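Local atomic coordinates of phospholipase C beta (Meleagris gallopavo, PDB entry 1JAD), a protein that forms, as the C-terminal part of a phospholipase C beta, a long, almost wholly helical bundle that pairs with a second copy of itself. Residues 12-17 and 126-131; 54-59 and 85-90; 105-110 and 214-219. All coordinates share one frame; numbering follows the deposited sequence.

Overall arrangement
Following the chain from its N terminus, the extended residues 12-17 come first and close a long loop in contact 1, on reaching 126-131 of helix 75-155. Nested inside that loop, contact 2 joins helix 28-64 to the early part of helix 75-155. Contact 3 starts later on helix 75-155, still within the loop of contact 1, and ends on helix 161-245, so contacts 1 and 3 cross whereas contacts 2 and 3 follow in series. Helix 75-155 takes part in all three. Contacts 1 and 2 lie on opposite sides of the chain's centre, with centres about 63 Å apart; contact 3 lies about 34 Å from contact 1 and about 30 Å from contact 2, centre to centre.

Contact 1 of 3, residues 12-17 and 126-131; sequences QLPEPQ and KALKES
Gln12 meets Ser131 through its backbone only: its O lies 3.9 Å from Ser131 OG, too far for a hydrogen bond, and is instead held by the side-chain amide of Asn135, one turn further along the same helix. Leu13 comes next and leans on the helix with two parts of its side chain. Its CB touches Leu128 CD1 at 4.0 Å, while CD2 passes 3.8 Å from Ser131 OG; with CG beside the backbone N (chi1 -59°), the branch swings back to the helix. Pro14 is the residue of 12-17 most covered by the helix. Its CD is wedged between two residues a turn apart, 3.9 Å from Leu128 CD1 and 3.3 Å from Ser131 OG, and CG also lies against the serine. The Ser131 hydroxyl, anti to its own backbone N (chi1 175°), is thereby directed at the proline ring, whose nitrogen carries no hydrogen to offer it. No hydrogen bond joins the two segments; the 226 Å² buried between them comes from van der Waals packing of leucine and proline carbons on Leu128 and on the Ser131 side chain, its hydroxyl included. Past Pro14 the chain leaves this helix: Pro16 rests on Tyr193. Leu13 touches Ser132 and Asn135 of helix 75-155 as well as Thr190 and Tyr193 of helix 161-245, which places the extended N-terminal segment between these two long helices.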
loop_
_atom_site.group_PDB
_atom_site.type_symbol
_atom_site.label_atom_id
_atom_site.label_comp_id
_atom_site.label_asym_id
_atom_site.label_seq_id
_atom_site.Cartn_x
_atom_site.Cartn_y
_atom_site.Cartn_z
ATOM N N GLN A 12 -10.995 -14.963 -21.363
ATOM C CA GLN A 12 -9.820 -14.111 -21.503
ATOM C C GLN A 12 -9.802 -12.920 -20.546
ATOM O O GLN A 12 -10.766 -12.149 -20.456
ATOM C CB GLN A 12 -9.679 -13.646 -22.955
ATOM C CG GLN A 12 -8.468 -12.754 -23.199
ATOM C CD GLN A 12 -8.077 -12.694 -24.664
ATOM O OE1 GLN A 12 -8.916 -12.444 -25.531
ATOM N NE2 GLN A 12 -6.797 -12.923 -24.948
ATOM N N LEU A 13 -8.688 -12.783 -19.834
ATOM C CA LEU A 13 -8.511 -11.715 -18.863
ATOM C C LEU A 13 -7.242 -10.906 -19.132
ATOM O O LEU A 13 -6.312 -11.394 -19.769
ATOM C CB LEU A 13 -8.456 -12.320 -17.456
ATOM C CG LEU A 13 -9.682 -13.134 -17.020
ATOM C CD1 LEU A 13 -9.420 -13.777 -15.662
ATOM C CD2 LEU A 13 -10.917 -12.234 -16.973
ATOM N N PRO A 14 -7.198 -9.646 -18.660
ATOM C CA PRO A 14 -6.046 -8.757 -18.841
ATOM C C PRO A 14 -4.831 -9.280 -18.088
ATOM O O PRO A 14 -4.825 -9.327 -16.855
ATOM C CB PRO A 14 -6.544 -7.432 -18.259
ATOM C CG PRO A 14 -8.047 -7.528 -18.453
ATOM C CD PRO A 14 -8.251 -8.930 -17.930
ATOM N N GLU A 15 -3.803 -9.668 -18.832
ATOM C CA GLU A 15 -2.592 -10.184 -18.216
ATOM C C GLU A 15 -1.979 -9.209 -17.197
ATOM O O GLU A 15 -1.764 -8.036 -17.491
ATOM C CB GLU A 15 -1.575 -10.582 -19.304
ATOM C CG GLU A 15 -1.423 -9.627 -20.497
ATOM C CD GLU A 15 -2.560 -9.714 -21.523
ATOM O OE1 GLU A 15 -2.442 -9.048 -22.574
ATOM O OE2 GLU A 15 -3.561 -10.432 -21.297
ATOM N N PRO A 16 -1.679 -9.706 -15.984
ATOM C CA PRO A 16 -1.099 -8.950 -14.872
ATOM C C PRO A 16 0.092 -8.060 -15.209
ATOM O O PRO A 16 1.119 -8.541 -15.670
ATOM C CB PRO A 16 -0.739 -10.052 -13.882
ATOM C CG PRO A 16 -1.876 -11.014 -14.083
ATOM C CD PRO A 16 -1.820 -11.120 -15.589
ATOM N N GLN A 17 -0.051 -6.759 -14.965
ATOM C CA GLN A 17 1.032 -5.819 -15.226
ATOM C C GLN A 17 0.846 -4.483 -14.514
ATOM O O GLN A 17 -0.217 -3.873 -14.597
ATOM C CB GLN A 17 1.173 -5.549 -16.724
ATOM C CG GLN A 17 -0.006 -4.823 -17.338
ATOM C CD GLN A 17 0.371 -4.105 -18.626
ATOM O OE1 GLN A 17 1.181 -3.175 -18.616
ATOM N NE2 GLN A 17 -0.209 -4.538 -19.739
ATOM N N LYS A 126 -9.209 -3.050 -10.680
ATOM C CA LYS A 126 -10.573 -2.756 -11.063
ATOM C C LYS A 126 -10.823 -3.242 -12.480
ATOM O O LYS A 126 -11.876 -3.810 -12.782
ATOM C CB LYS A 126 -10.829 -1.256 -10.945
ATOM C CG LYS A 126 -12.272 -0.854 -11.149
ATOM C CD LYS A 126 -12.448 0.639 -10.885
ATOM C CE LYS A 126 -13.888 1.066 -11.105
ATOM N NZ LYS A 126 -14.287 0.855 -12.524
ATOM N N ALA A 127 -9.846 -3.042 -13.353
ATOM C CA ALA A 127 -9.998 -3.473 -14.734
ATOM C C ALA A 127 -10.115 -4.999 -14.834
ATOM O O ALA A 127 -10.913 -5.512 -15.617
ATOM C CB ALA A 127 -8.825 -2.970 -15.577
ATOM N N LEU A 128 -9.331 -5.719 -14.038
ATOM C CA LEU A 128 -9.375 -7.178 -14.060
ATOM C C LEU A 128 -10.765 -7.657 -13.638
ATOM O O LEU A 128 -11.396 -8.455 -14.335
ATOM C CB LEU A 128 -8.303 -7.745 -13.128
ATOM C CG LEU A 128 -8.248 -9.253 -12.890
ATOM C CD1 LEU A 128 -8.008 -10.010 -14.209
ATOM C CD2 LEU A 128 -7.134 -9.535 -11.894
ATOM N N LYS A 129 -11.253 -7.136 -12.512
ATOM C CA LYS A 129 -12.571 -7.498 -12.002
ATOM C C LYS A 129 -13.721 -7.187 -12.952
ATOM O O LYS A 129 -14.618 -8.020 -13.113
ATOM C CB LYS A 129 -12.834 -6.829 -10.649
ATOM C CG LYS A 129 -11.865 -7.257 -9.569
ATOM C CD LYS A 129 -12.367 -6.911 -8.173
ATOM C CE LYS A 129 -11.370 -7.391 -7.123
ATOM N NZ LYS A 129 -11.897 -7.193 -5.753
ATOM N N GLU A 130 -13.724 -6.010 -13.577
ATOM C CA GLU A 130 -14.811 -5.695 -14.499
ATOM C C GLU A 130 -14.746 -6.625 -15.697
ATOM O O GLU A 130 -15.766 -7.103 -16.184
ATOM C CB GLU A 130 -14.747 -4.246 -14.987
ATOM C CG GLU A 130 -14.898 -3.206 -13.882
ATOM C CD GLU A 130 -15.231 -1.816 -14.414
ATOM O OE1 GLU A 130 -14.462 -1.270 -15.235
ATOM O OE2 GLU A 130 -16.274 -1.267 -14.002
ATOM N N SER A 131 -13.532 -6.871 -16.171
ATOM C CA SER A 131 -13.307 -7.754 -17.306
ATOM C C SER A 131 -13.890 -9.138 -17.002
ATOM O O SER A 131 -14.690 -9.681 -17.771
ATOM C CB SER A 131 -11.801 -7.856 -17.567
ATOM O OG SER A 131 -11.522 -8.790 -18.584
#

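Contact 2 of 3, residues 54-59 and 85-90; sequences ELLQKY and MELIHL
Glu86 reaches across to Leu55, Lys58 and Tyr59, and its side chain can be followed atom by atom. CB lies 3.9 Å from Leu55 CD2, an aliphatic start to a side chain that ends in charge. Because CG stands beside the backbone N (chi1 -78°) and the chain is extended beyond it, the carboxylate is delivered to the far helix. Its carbon, CD, is nearest to Tyr59 OH, 3.4 Å away. Of the oxygens, OE1 has two neighbours of different character: Leu55 CD1, at a modelled 3.2 Å whose closeness is doubtful, and Lys58 NZ, at 3.4 Å, which makes a salt bridge whose hydrogen bond is weak. OE2 accepts a short hydrogen bond from the Tyr59 hydroxyl, 2.5 Å from Tyr59 OH. This oxygen sits in the plane of the phenol ring at its edge, yet the hydroxyl comes from above the carboxylate plane; the ring and carboxylate planes are 69° apart. With a partner on each oxygen, though the lysine bond is weak, the carboxylate is probably limited in its rotation, and the nearby lysine would be expected to favour its charged form.

Beside this polar cluster lies an apolar one. Leu55 CD2 meets Leu87 CD2; the modelled 3.3 Å is shorter than methyls normally allow and doubtful. Leu55 CD2 also nears Leu90, and Leu56 CD2 adds a looser approach to Leu87. Leu87 packs on Met237 and Val238, and Tyr59 on Tyr241, so that helix 161-245 covers this side. The local axes run 11.1 Å apart at 168°, nearly antiparallel. Two successive helices folded back on each other, with Leu55 and Leu87 buried between them and a lysine-glutamate pair at the border, make a helical hairpin of the kind found in antiparallel coiled-coil bundles.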
loop_
_atom_site.group_PDB
_atom_site.type_symbol
_atom_site.label_atom_id
_atom_site.label_comp_id
_atom_site.label_asym_id
_atom_site.label_seq_id
_atom_site.Cartn_x
_atom_site.Cartn_y
_atom_site.Cartn_z
ATOM N N GLU A 54 29.416 34.703 8.038
ATOM C CA GLU A 54 28.955 35.467 9.181
ATOM C C GLU A 54 29.753 35.154 10.444
ATOM O O GLU A 54 29.807 35.960 11.369
ATOM C CB GLU A 54 27.475 35.167 9.380
ATOM C CG GLU A 54 26.756 36.029 10.373
ATOM C CD GLU A 54 25.256 35.862 10.249
ATOM O OE1 GLU A 54 24.517 36.517 11.016
ATOM O OE2 GLU A 54 24.818 35.081 9.375
ATOM N N LEU A 55 30.377 33.983 10.471
ATOM C CA LEU A 55 31.184 33.559 11.612
ATOM C C LEU A 55 32.598 34.128 11.505
ATOM O O LEU A 55 33.241 34.407 12.521
ATOM C CB LEU A 55 31.247 32.025 11.684
ATOM C CG LEU A 55 32.047 31.387 12.827
ATOM C CD1 LEU A 55 31.497 31.847 14.172
ATOM C CD2 LEU A 55 31.971 29.874 12.723
ATOM N N LEU A 56 33.086 34.297 10.279
ATOM C CA LEU A 56 34.419 34.851 10.085
ATOM C C LEU A 56 34.361 36.354 10.343
ATOM O O LEU A 56 35.272 36.924 10.942
ATOM C CB LEU A 56 34.924 34.571 8.667
ATOM C CG LEU A 56 35.054 33.095 8.284
ATOM C CD1 LEU A 56 35.646 32.981 6.897
ATOM C CD2 LEU A 56 35.939 32.377 9.280
ATOM N N GLN A 57 33.282 36.989 9.899
ATOM C CA GLN A 57 33.108 38.419 10.116
ATOM C C GLN A 57 33.247 38.711 11.607
ATOM O O GLN A 57 33.923 39.654 12.003
ATOM C CB GLN A 57 31.728 38.867 9.620
ATOM C CG GLN A 57 31.327 40.300 10.001
ATOM C CD GLN A 57 32.322 41.360 9.533
ATOM O OE1 GLN A 57 33.466 41.410 10.001
ATOM N NE2 GLN A 57 31.887 42.212 8.602
ATOM N N LYS A 58 32.604 37.881 12.423
ATOM C CA LYS A 58 32.643 38.021 13.871
ATOM C C LYS A 58 34.081 38.009 14.381
ATOM O O LYS A 58 34.432 38.768 15.290
ATOM C CB LYS A 58 31.850 36.885 14.517
ATOM C CG LYS A 58 31.910 36.849 16.036
ATOM C CD LYS A 58 31.250 35.582 16.558
ATOM C CE LYS A 58 31.463 35.421 18.052
ATOM N NZ LYS A 58 30.941 34.111 18.562
ATOM N N TYR A 59 34.916 37.147 13.805
ATOM C CA TYR A 59 36.311 37.077 14.217
ATOM C C TYR A 59 37.191 38.126 13.563
ATOM O O TYR A 59 38.403 38.134 13.758
ATOM C CB TYR A 59 36.890 35.686 13.969
ATOM C CG TYR A 59 36.516 34.716 15.057
ATOM C CD1 TYR A 59 35.188 34.327 15.248
ATOM C CD2 TYR A 59 37.479 34.246 15.949
ATOM C CE1 TYR A 59 34.828 33.496 16.308
ATOM C CE2 TYR A 59 37.133 33.418 17.010
ATOM C CZ TYR A 59 35.807 33.049 17.188
ATOM O OH TYR A 59 35.464 32.258 18.265
HETATM N N MSE A 85 37.125 25.762 16.472
HETATM C CA MSE A 85 36.098 24.931 17.080
HETATM C C MSE A 85 34.675 25.368 16.723
HETATM O O MSE A 85 33.773 24.534 16.653
HETATM C CB MSE A 85 36.281 24.887 18.600
HETATM C CG MSE A 85 35.538 23.729 19.278
HETATM SE SE MSE A 85 35.998 22.054 18.619
HETATM C CE MSE A 85 37.834 22.076 18.848
ATOM N N GLU A 86 34.461 26.662 16.501
ATOM C CA GLU A 86 33.130 27.125 16.124
ATOM C C GLU A 86 32.852 26.762 14.672
ATOM O O GLU A 86 31.696 26.627 14.263
ATOM C CB GLU A 86 32.989 28.628 16.326
ATOM C CG GLU A 86 32.780 29.025 17.776
ATOM C CD GLU A 86 32.535 30.513 17.940
ATOM O OE1 GLU A 86 31.639 31.054 17.250
ATOM O OE2 GLU A 86 33.232 31.141 18.769
ATOM N N LEU A 87 33.916 26.616 13.889
ATOM C CA LEU A 87 33.761 26.215 12.504
ATOM C C LEU A 87 33.504 24.714 12.512
ATOM O O LEU A 87 32.634 24.231 11.802
ATOM C CB LEU A 87 35.018 26.537 11.690
ATOM C CG LEU A 87 35.233 28.023 11.369
ATOM C CD1 LEU A 87 36.574 28.187 10.658
ATOM C CD2 LEU A 87 34.084 28.547 10.502
ATOM N N ILE A 88 34.259 23.979 13.323
ATOM C CA ILE A 88 34.056 22.541 13.421
ATOM C C ILE A 88 32.595 22.283 13.795
ATOM O O ILE A 88 31.888 21.546 13.099
ATOM C CB ILE A 88 34.952 21.912 14.502
ATOM C CG1 ILE A 88 36.418 21.961 14.072
ATOM C CG2 ILE A 88 34.523 20.466 14.754
ATOM C CD1 ILE A 88 36.733 21.076 12.900
ATOM N N HIS A 89 32.139 22.891 14.890
ATOM C CA HIS A 89 30.758 22.714 15.310
ATOM C C HIS A 89 29.791 23.111 14.217
ATOM O O HIS A 89 28.786 22.433 13.994
ATOM C CB HIS A 89 30.470 23.498 16.590
ATOM C CG HIS A 89 31.055 22.868 17.817
ATOM N ND1 HIS A 89 30.841 23.361 19.086
ATOM C CD2 HIS A 89 31.835 21.770 17.967
ATOM C CE1 HIS A 89 31.464 22.594 19.964
ATOM N NE2 HIS A 89 32.074 21.621 19.312
ATOM N N LEU A 90 30.082 24.205 13.524
ATOM C CA LEU A 90 29.211 24.631 12.431
ATOM C C LEU A 90 29.171 23.539 11.363
ATOM O O LEU A 90 28.133 23.289 10.754
ATOM C CB LEU A 90 29.721 25.922 11.792
ATOM C CG LEU A 90 28.896 26.311 10.566
ATOM C CD1 LEU A 90 27.457 26.522 10.993
ATOM C CD2 LEU A 90 29.462 27.555 9.915
#

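Contact 3 of 3, residues 105-110 and 214-219; sequences HATEQT and QLQQEA
Ala106 packs against Leu215 and Gln216 where helices 75-155 and 161-245 run side by side as the two arms of an antiparallel helical hairpin. Their local axes are inclined at 169° and approach to 9.6 Å.

The packing is mainly aliphatic. Ala106 CB points at the other helix and touches Gln216 CG at 3.6 Å and Leu215 CB at 4.0 Å; the small methyl group allows a close backbone approach, 6.1 Å between Ala106 CA and Leu215 CA. A second set of contacts is between amide and methyl: the end of Gln109, an extended side chain lying at about a right angle to Leu215, brings its CD to 3.7 Å from Leu215 CD1. In the leucine, CG beside the backbone N (chi1 -81°) turns CD1 to the end of Gln109.

No hydrogen bond crosses between the segments; the polar bonds run to other parts of the assembly or stay within 105-110. Thr107 OG1 is hydrogen-bonded to Lys129 of the second subunit, and Gln216 packs on Gln194 of that subunit, so this part of the hairpin also faces the dimer partner. Within 105-110, His105 ND1 donates to Glu108 OE1 at 2.8 Å, with the oxygen close to the plane of the imidazole.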
loop_
_atom_site.group_PDB
_atom_site.type_symbol
_atom_site.label_atom_id
_atom_site.label_comp_id
_atom_site.label_asym_id
_atom_site.label_seq_id
_atom_site.Cartn_x
_atom_site.Cartn_y
_atom_site.Cartn_z
ATOM N N HIS A 105 14.029 13.699 2.183
ATOM C CA HIS A 105 13.654 13.659 0.771
ATOM C C HIS A 105 13.356 12.207 0.378
ATOM O O HIS A 105 12.464 11.932 -0.434
ATOM C CB HIS A 105 14.773 14.193 -0.136
ATOM C CG HIS A 105 15.029 15.664 -0.008
ATOM N ND1 HIS A 105 14.016 16.597 0.066
ATOM C CD2 HIS A 105 16.185 16.370 -0.039
ATOM C CE1 HIS A 105 14.537 17.813 0.082
ATOM N NE2 HIS A 105 15.852 17.702 0.018
ATOM N N ALA A 106 14.110 11.278 0.958
ATOM C CA ALA A 106 13.904 9.865 0.679
ATOM C C ALA A 106 12.484 9.459 1.121
ATOM O O ALA A 106 11.762 8.766 0.398
ATOM C CB ALA A 106 14.963 9.025 1.405
ATOM N N THR A 107 12.076 9.901 2.303
ATOM C CA THR A 107 10.739 9.579 2.784
ATOM C C THR A 107 9.657 10.284 1.944
ATOM O O THR A 107 8.509 9.837 1.885
ATOM C CB THR A 107 10.584 9.963 4.284
ATOM O OG1 THR A 107 11.431 9.124 5.081
ATOM C CG2 THR A 107 9.148 9.803 4.749
ATOM N N GLU A 108 10.023 11.376 1.281
ATOM C CA GLU A 108 9.060 12.114 0.469
ATOM C C GLU A 108 8.832 11.455 -0.876
ATOM O O GLU A 108 7.721 11.464 -1.392
ATOM C CB GLU A 108 9.534 13.558 0.246
ATOM C CG GLU A 108 9.708 14.384 1.524
ATOM C CD GLU A 108 10.281 15.773 1.258
ATOM O OE1 GLU A 108 11.394 15.864 0.692
ATOM O OE2 GLU A 108 9.622 16.769 1.619
ATOM N N GLN A 109 9.888 10.894 -1.456
ATOM C CA GLN A 109 9.773 10.239 -2.751
ATOM C C GLN A 109 8.930 8.975 -2.594
ATOM O O GLN A 109 8.027 8.714 -3.392
ATOM C CB GLN A 109 11.165 9.906 -3.299
ATOM C CG GLN A 109 12.076 11.126 -3.383
ATOM C CD GLN A 109 13.429 10.838 -4.017
ATOM O OE1 GLN A 109 14.327 11.687 -3.999
ATOM N NE2 GLN A 109 13.579 9.647 -4.590
ATOM N N THR A 110 9.210 8.198 -1.550
ATOM C CA THR A 110 8.447 6.984 -1.310
ATOM C C THR A 110 6.971 7.319 -1.199
ATOM O O THR A 110 6.136 6.709 -1.871
ATOM C CB THR A 110 8.914 6.263 -0.023
ATOM O OG1 THR A 110 10.225 5.727 -0.240
ATOM C CG2 THR A 110 7.962 5.131 0.351
ATOM N N GLN A 214 18.503 2.842 -0.299
ATOM C CA GLN A 214 19.779 3.231 -0.860
ATOM C C GLN A 214 20.021 4.732 -0.749
ATOM O O GLN A 214 21.147 5.164 -0.477
ATOM C CB GLN A 214 19.874 2.727 -2.299
ATOM C CG GLN A 214 19.951 1.197 -2.353
ATOM C CD GLN A 214 19.762 0.628 -3.750
ATOM O OE1 GLN A 214 19.830 -0.590 -3.954
ATOM N NE2 GLN A 214 19.511 1.506 -4.720
ATOM N N LEU A 215 18.974 5.528 -0.937
ATOM C CA LEU A 215 19.122 6.973 -0.809
ATOM C C LEU A 215 19.590 7.279 0.606
ATOM O O LEU A 215 20.652 7.881 0.801
ATOM C CB LEU A 215 17.799 7.689 -1.081
ATOM C CG LEU A 215 17.414 7.912 -2.547
ATOM C CD1 LEU A 215 16.027 8.543 -2.634
ATOM C CD2 LEU A 215 18.447 8.822 -3.209
ATOM N N GLN A 216 18.809 6.843 1.592
ATOM C CA GLN A 216 19.152 7.073 2.991
ATOM C C GLN A 216 20.590 6.629 3.276
ATOM O O GLN A 216 21.367 7.346 3.915
ATOM C CB GLN A 216 18.150 6.340 3.887
ATOM C CG GLN A 216 16.725 6.753 3.568
ATOM C CD GLN A 216 15.700 6.251 4.560
ATOM O OE1 GLN A 216 15.603 5.051 4.823
ATOM N NE2 GLN A 216 14.911 7.176 5.110
ATOM N N GLN A 217 20.939 5.448 2.780
ATOM C CA GLN A 217 22.276 4.896 2.930
ATOM C C GLN A 217 23.291 5.923 2.435
ATOM O O GLN A 217 24.259 6.247 3.124
ATOM C CB GLN A 217 22.366 3.616 2.100
ATOM C CG GLN A 217 23.711 2.916 2.064
ATOM C CD GLN A 217 23.628 1.602 1.288
ATOM O OE1 GLN A 217 23.204 1.578 0.124
ATOM N NE2 GLN A 217 24.027 0.501 1.930
ATOM N N GLU A 218 23.055 6.430 1.229
ATOM C CA GLU A 218 23.922 7.432 0.619
ATOM C C GLU A 218 24.002 8.726 1.444
ATOM O O GLU A 218 25.071 9.304 1.616
ATOM C CB GLU A 218 23.422 7.725 -0.794
ATOM C CG GLU A 218 23.841 6.668 -1.809
ATOM C CD GLU A 218 23.021 6.695 -3.090
ATOM O OE1 GLU A 218 22.738 7.802 -3.604
ATOM O OE2 GLU A 218 22.675 5.595 -3.590
ATOM N N ALA A 219 22.861 9.168 1.961
ATOM C CA ALA A 219 22.804 10.383 2.768
ATOM C C ALA A 219 23.672 10.258 4.007
ATOM O O ALA A 219 24.194 11.255 4.504
ATOM C CB ALA A 219 21.373 10.668 3.176
#